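Local coordinates for protein cytosol aminopeptidase (Staphylococcus aureus subsp. aureus, PDB 3KZW) that probably removes N-terminal amino acids, leucine among them, from peptides as a metal-dependent aminopeptidase of the cytosol aminopeptidase family, at residues 479-491 / 498-510. Residues are numbered along the deposited sequence; the frame is centred on the assembly and turned at random.
With NA (sodium ion), chain S.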
loop_
_atom_site.group_PDB
_atom_site.type_symbol
_atom_site.label_atom_id
_atom_site.label_comp_id
_atom_site.label_asym_id
_atom_site.label_seq_id
_atom_site.Cartn_x
_atom_site.Cartn_y
_atom_site.Cartn_z
ATOM N N ILE A 479 -8.171 -35.805 9.641
ATOM C CA ILE A 479 -6.964 -34.992 9.777
ATOM C C ILE A 479 -6.761 -34.113 8.542
ATOM O O ILE A 479 -6.758 -34.599 7.412
ATOM C CB ILE A 479 -5.695 -35.832 10.044
ATOM C CG1 ILE A 479 -5.885 -36.739 11.262
ATOM C CG2 ILE A 479 -4.493 -34.911 10.258
ATOM C CD1 ILE A 479 -4.800 -37.779 11.437
ATOM N N HIS A 480 -6.601 -32.814 8.778
ATOM C CA HIS A 480 -6.384 -31.840 7.715
ATOM C C HIS A 480 -4.924 -31.384 7.702
ATOM O O HIS A 480 -4.392 -30.936 8.722
ATOM C CB HIS A 480 -7.339 -30.651 7.892
ATOM C CG HIS A 480 -6.991 -29.459 7.059
ATOM N ND1 HIS A 480 -7.019 -29.480 5.681
ATOM C CD2 HIS A 480 -6.607 -28.208 7.408
ATOM C CE1 HIS A 480 -6.661 -28.295 5.216
ATOM N NE2 HIS A 480 -6.407 -27.504 6.245
ATOM N N PHE A 481 -4.283 -31.509 6.543
ATOM C CA PHE A 481 -2.886 -31.114 6.380
ATOM C C PHE A 481 -2.745 -29.881 5.488
ATOM O O PHE A 481 -2.945 -29.957 4.269
ATOM C CB PHE A 481 -2.060 -32.263 5.796
ATOM C CG PHE A 481 -1.919 -33.446 6.711
ATOM C CD1 PHE A 481 -1.062 -33.398 7.805
ATOM C CD2 PHE A 481 -2.620 -34.619 6.462
ATOM C CE1 PHE A 481 -0.920 -34.496 8.649
ATOM C CE2 PHE A 481 -2.479 -35.722 7.292
ATOM C CZ PHE A 481 -1.626 -35.661 8.389
ATOM N N ASP A 482 -2.401 -28.749 6.100
ATOM C CA ASP A 482 -2.130 -27.523 5.354
ATOM C C ASP A 482 -0.650 -27.485 4.990
ATOM O O ASP A 482 0.204 -27.199 5.832
ATOM C CB ASP A 482 -2.531 -26.285 6.163
ATOM C CG ASP A 482 -2.762 -25.051 5.288
ATOM O OD1 ASP A 482 -2.234 -24.982 4.152
ATOM O OD2 ASP A 482 -3.479 -24.134 5.744
ATOM N N ILE A 483 -0.362 -27.791 3.728
ATOM C CA ILE A 483 1.010 -27.882 3.238
ATOM C C ILE A 483 1.358 -26.727 2.292
ATOM O O ILE A 483 2.170 -26.880 1.381
ATOM C CB ILE A 483 1.295 -29.258 2.563
ATOM C CG1 ILE A 483 0.317 -29.527 1.410
ATOM C CG2 ILE A 483 1.239 -30.376 3.595
ATOM C CD1 ILE A 483 0.771 -30.608 0.441
ATOM N N ALA A 484 0.751 -25.567 2.528
ATOM C CA ALA A 484 0.997 -24.380 1.709
ATOM C C ALA A 484 2.479 -24.008 1.663
ATOM O O ALA A 484 2.988 -23.560 0.632
ATOM C CB ALA A 484 0.164 -23.209 2.208
ATOM N N GLY A 485 3.164 -24.206 2.785
ATOM C CA GLY A 485 4.579 -23.894 2.896
ATOM C C GLY A 485 5.504 -24.964 2.342
ATOM O O GLY A 485 6.197 -24.723 1.352
ATOM N N PRO A 486 5.532 -26.149 2.982
ATOM C CA PRO A 486 6.546 -27.164 2.676
ATOM C C PRO A 486 6.333 -27.958 1.383
ATOM O O PRO A 486 7.207 -28.739 1.008
ATOM C CB PRO A 486 6.476 -28.095 3.892
ATOM C CG PRO A 486 5.077 -27.992 4.350
ATOM C CD PRO A 486 4.646 -26.578 4.080
ATOM N N ALA A 487 5.197 -27.764 0.714
ATOM C CA ALA A 487 4.907 -28.459 -0.546
ATOM C C ALA A 487 5.861 -28.038 -1.657
ATOM O O ALA A 487 6.081 -28.779 -2.614
ATOM C CB ALA A 487 3.471 -28.224 -0.976
ATOM N N THR A 488 6.416 -26.840 -1.519
ATOM C CA THR A 488 7.388 -26.313 -2.468
ATOM C C THR A 488 8.572 -25.703 -1.730
ATOM O O THR A 488 8.435 -25.234 -0.596
ATOM C CB THR A 488 6.774 -25.233 -3.388
ATOM O OG1 THR A 488 6.122 -24.239 -2.587
ATOM C CG2 THR A 488 5.771 -25.840 -4.352
ATOM N N THR A 489 9.728 -25.716 -2.385
ATOM C CA THR A 489 10.937 -25.102 -1.854
ATOM C C THR A 489 11.569 -24.193 -2.911
ATOM O O THR A 489 11.511 -24.489 -4.106
ATOM C CB THR A 489 11.953 -26.168 -1.346
ATOM O OG1 THR A 489 13.077 -25.516 -0.741
ATOM C CG2 THR A 489 12.443 -27.069 -2.483
ATOM N N ASN A 490 12.152 -23.083 -2.469
ATOM C CA ASN A 490 12.789 -22.131 -3.384
ATOM C C ASN A 490 14.308 -22.285 -3.402
ATOM O O ASN A 490 15.025 -21.440 -3.942
ATOM C CB ASN A 490 12.393 -20.689 -3.030
ATOM C CG ASN A 490 12.966 -20.227 -1.689
ATOM O OD1 ASN A 490 13.527 -21.017 -0.918
ATOM N ND2 ASN A 490 12.822 -18.935 -1.407
ATOM N N LYS A 491 14.781 -23.376 -2.807
ATOM C CA LYS A 491 16.204 -23.629 -2.626
ATOM C C LYS A 491 16.506 -25.097 -2.931
ATOM O O LYS A 491 15.797 -25.990 -2.468
ATOM C CB LYS A 491 16.597 -23.279 -1.183
ATOM C CG LYS A 491 18.064 -23.475 -0.828
ATOM C CD LYS A 491 18.896 -22.229 -1.100
ATOM C CE LYS A 491 20.368 -22.477 -0.773
ATOM N NZ LYS A 491 21.180 -21.231 -0.880
ATOM N N LYS A 498 14.835 -26.949 -6.841
ATOM C CA LYS A 498 13.710 -26.063 -6.539
ATOM C C LYS A 498 12.402 -26.631 -7.064
ATOM O O LYS A 498 12.378 -27.335 -8.075
ATOM C CB LYS A 498 13.918 -24.696 -7.189
ATOM C CG LYS A 498 14.946 -23.801 -6.524
ATOM C CD LYS A 498 14.897 -22.396 -7.117
ATOM C CE LYS A 498 15.578 -22.331 -8.475
ATOM N NZ LYS A 498 15.336 -21.027 -9.160
ATOM N N GLY A 499 11.310 -26.310 -6.381
ATOM C CA GLY A 499 9.986 -26.707 -6.835
ATOM C C GLY A 499 9.305 -27.634 -5.856
ATOM O O GLY A 499 9.596 -27.583 -4.661
ATOM N N PRO A 500 8.398 -28.493 -6.361
ATOM C CA PRO A 500 7.612 -29.400 -5.528
ATOM C C PRO A 500 8.497 -30.383 -4.769
ATOM O O PRO A 500 9.467 -30.902 -5.323
ATOM C CB PRO A 500 6.735 -30.136 -6.543
ATOM C CG PRO A 500 7.463 -30.027 -7.832
ATOM C CD PRO A 500 8.132 -28.699 -7.795
ATOM N N THR A 501 8.156 -30.618 -3.506
ATOM C CA THR A 501 8.956 -31.459 -2.623
ATOM C C THR A 501 8.390 -32.868 -2.493
ATOM O O THR A 501 9.111 -33.794 -2.117
ATOM C CB THR A 501 9.054 -30.851 -1.214
ATOM O OG1 THR A 501 7.737 -30.624 -0.705
ATOM C CG2 THR A 501 9.815 -29.534 -1.244
ATOM N N GLY A 502 7.105 -33.024 -2.805
ATOM C CA GLY A 502 6.391 -34.281 -2.582
ATOM C C GLY A 502 6.125 -34.484 -1.102
ATOM O O GLY A 502 6.052 -35.616 -0.621
ATOM N N PHE A 503 5.975 -33.373 -0.385
ATOM C CA PHE A 503 5.822 -33.371 1.068
ATOM C C PHE A 503 4.650 -34.228 1.538
ATOM O O PHE A 503 3.595 -34.256 0.898
ATOM C CB PHE A 503 5.665 -31.935 1.578
ATOM C CG PHE A 503 6.142 -31.738 2.988
ATOM C CD1 PHE A 503 7.500 -31.610 3.265
ATOM C CD2 PHE A 503 5.233 -31.680 4.039
ATOM C CE1 PHE A 503 7.946 -31.430 4.571
ATOM C CE2 PHE A 503 5.670 -31.500 5.351
ATOM C CZ PHE A 503 7.028 -31.372 5.616
ATOM N N MET A 504 4.860 -34.920 2.658
ATOM C CA MET A 504 3.873 -35.816 3.284
ATOM C C MET A 504 3.905 -37.255 2.767
ATOM O O MET A 504 3.552 -38.177 3.503
ATOM C CB MET A 504 2.439 -35.257 3.221
ATOM C CG MET A 504 2.191 -34.000 4.053
ATOM S SD MET A 504 2.697 -34.111 5.777
ATOM C CE MET A 504 1.671 -35.466 6.365
ATOM N N ILE A 505 4.314 -37.445 1.512
ATOM C CA ILE A 505 4.381 -38.786 0.913
ATOM C C ILE A 505 5.213 -39.766 1.757
ATOM O O ILE A 505 4.728 -40.856 2.061
ATOM C CB ILE A 505 4.847 -38.764 -0.573
ATOM C CG1 ILE A 505 3.875 -37.940 -1.427
ATOM C CG2 ILE A 505 4.974 -40.188 -1.128
ATOM C CD1 ILE A 505 4.373 -37.633 -2.827
ATOM N N PRO A 506 6.447 -39.380 2.160
ATOM C CA PRO A 506 7.218 -40.274 3.036
ATOM C C PRO A 506 6.504 -40.604 4.352
ATOM O O PRO A 506 6.527 -41.758 4.783
ATOM C CB PRO A 506 8.495 -39.476 3.318
ATOM C CG PRO A 506 8.628 -38.563 2.165
ATOM C CD PRO A 506 7.229 -38.184 1.794
ATOM N N THR A 507 5.876 -39.601 4.966
ATOM C CA THR A 507 5.181 -39.766 6.241
ATOM C C THR A 507 3.980 -40.711 6.142
ATOM O O THR A 507 3.856 -41.646 6.935
ATOM C CB THR A 507 4.748 -38.398 6.833
ATOM O OG1 THR A 507 5.911 -37.608 7.109
ATOM C CG2 THR A 507 3.951 -38.578 8.125
ATOM N N ILE A 508 3.111 -40.470 5.163
ATOM C CA ILE A 508 1.880 -41.249 5.011
ATOM C C ILE A 508 2.164 -42.692 4.591
ATOM O O ILE A 508 1.535 -43.621 5.101
ATOM C CB ILE A 508 0.873 -40.564 4.040
ATOM C CG1 ILE A 508 0.548 -39.137 4.507
ATOM C CG2 ILE A 508 -0.409 -41.395 3.885
ATOM C CD1 ILE A 508 -0.071 -39.030 5.909
ATOM N N VAL A 509 3.116 -42.873 3.678
ATOM C CA VAL A 509 3.536 -44.209 3.252
ATOM C C VAL A 509 4.030 -45.028 4.449
ATOM O O VAL A 509 3.638 -46.190 4.623
ATOM C CB VAL A 509 4.610 -44.152 2.127
ATOM C CG1 VAL A 509 5.290 -45.508 1.927
ATOM C CG2 VAL A 509 3.985 -43.681 0.824
ATOM N N GLN A 510 4.869 -44.409 5.274
ATOM C CA GLN A 510 5.375 -45.044 6.486
ATOM C C GLN A 510 4.236 -45.423 7.439
ATOM O O GLN A 510 4.259 -46.499 8.038
ATOM C CB GLN A 510 6.392 -44.130 7.180
ATOM C CG GLN A 510 7.101 -44.744 8.386
ATOM C CD GLN A 510 7.840 -46.025 8.053
ATOM O OE1 GLN A 510 7.651 -47.046 8.716
ATOM N NE2 GLN A 510 8.682 -45.981 7.018
HETATM NA NA NA S . 6.374 -22.614 -0.438
HETATM O O HOH W 1 4.960 -31.196 -3.179
HETATM O O HOH W 2 8.616 -22.178 -1.098
#
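Phe503 carries its ring roughly opposite the backbone N (chi1 -153°) and lays one face on Pro486. Thr501 holds OG1 between its backbone N and carbonyl carbon (chi1 55°), aimed at Pro486 O. Phe503 and Thr501 come just after strand 499-500, which pairs with strand 488-489 in an antiparallel beta hairpin of the catalytic domain; Pro486 comes just before strand 488-489. Thr489 and Gly499 form its hydrogen-bonded pair, with N to O distances of 2.9 Å both ways. Thr501 N donates to Ala487 O, one step beyond the bridged pairs. The same oxygen accepts a bond from a water that also takes Gly502 N, so the water bridges the two segments. Pro486 CB sits 3.5 Å from the centroid of the Phe503 ring, a CH-pi contact almost on the ring normal. Further along, Met504 CE lies over one face of the Phe481 ring, 3.6 Å from Phe481 CE1. Ile479 CG2 lies over the opposite face, near the rim. Thr488 OG1 binds a sodium ion at 2.7 Å; Gly485 O and a water also bind it. Lys498 NZ forms a salt bridge with Asp448 of a second subunit. Thr501 OG1 donates to a lone pair of Pro486 O at 2.6 Å, in the carbonyl plane.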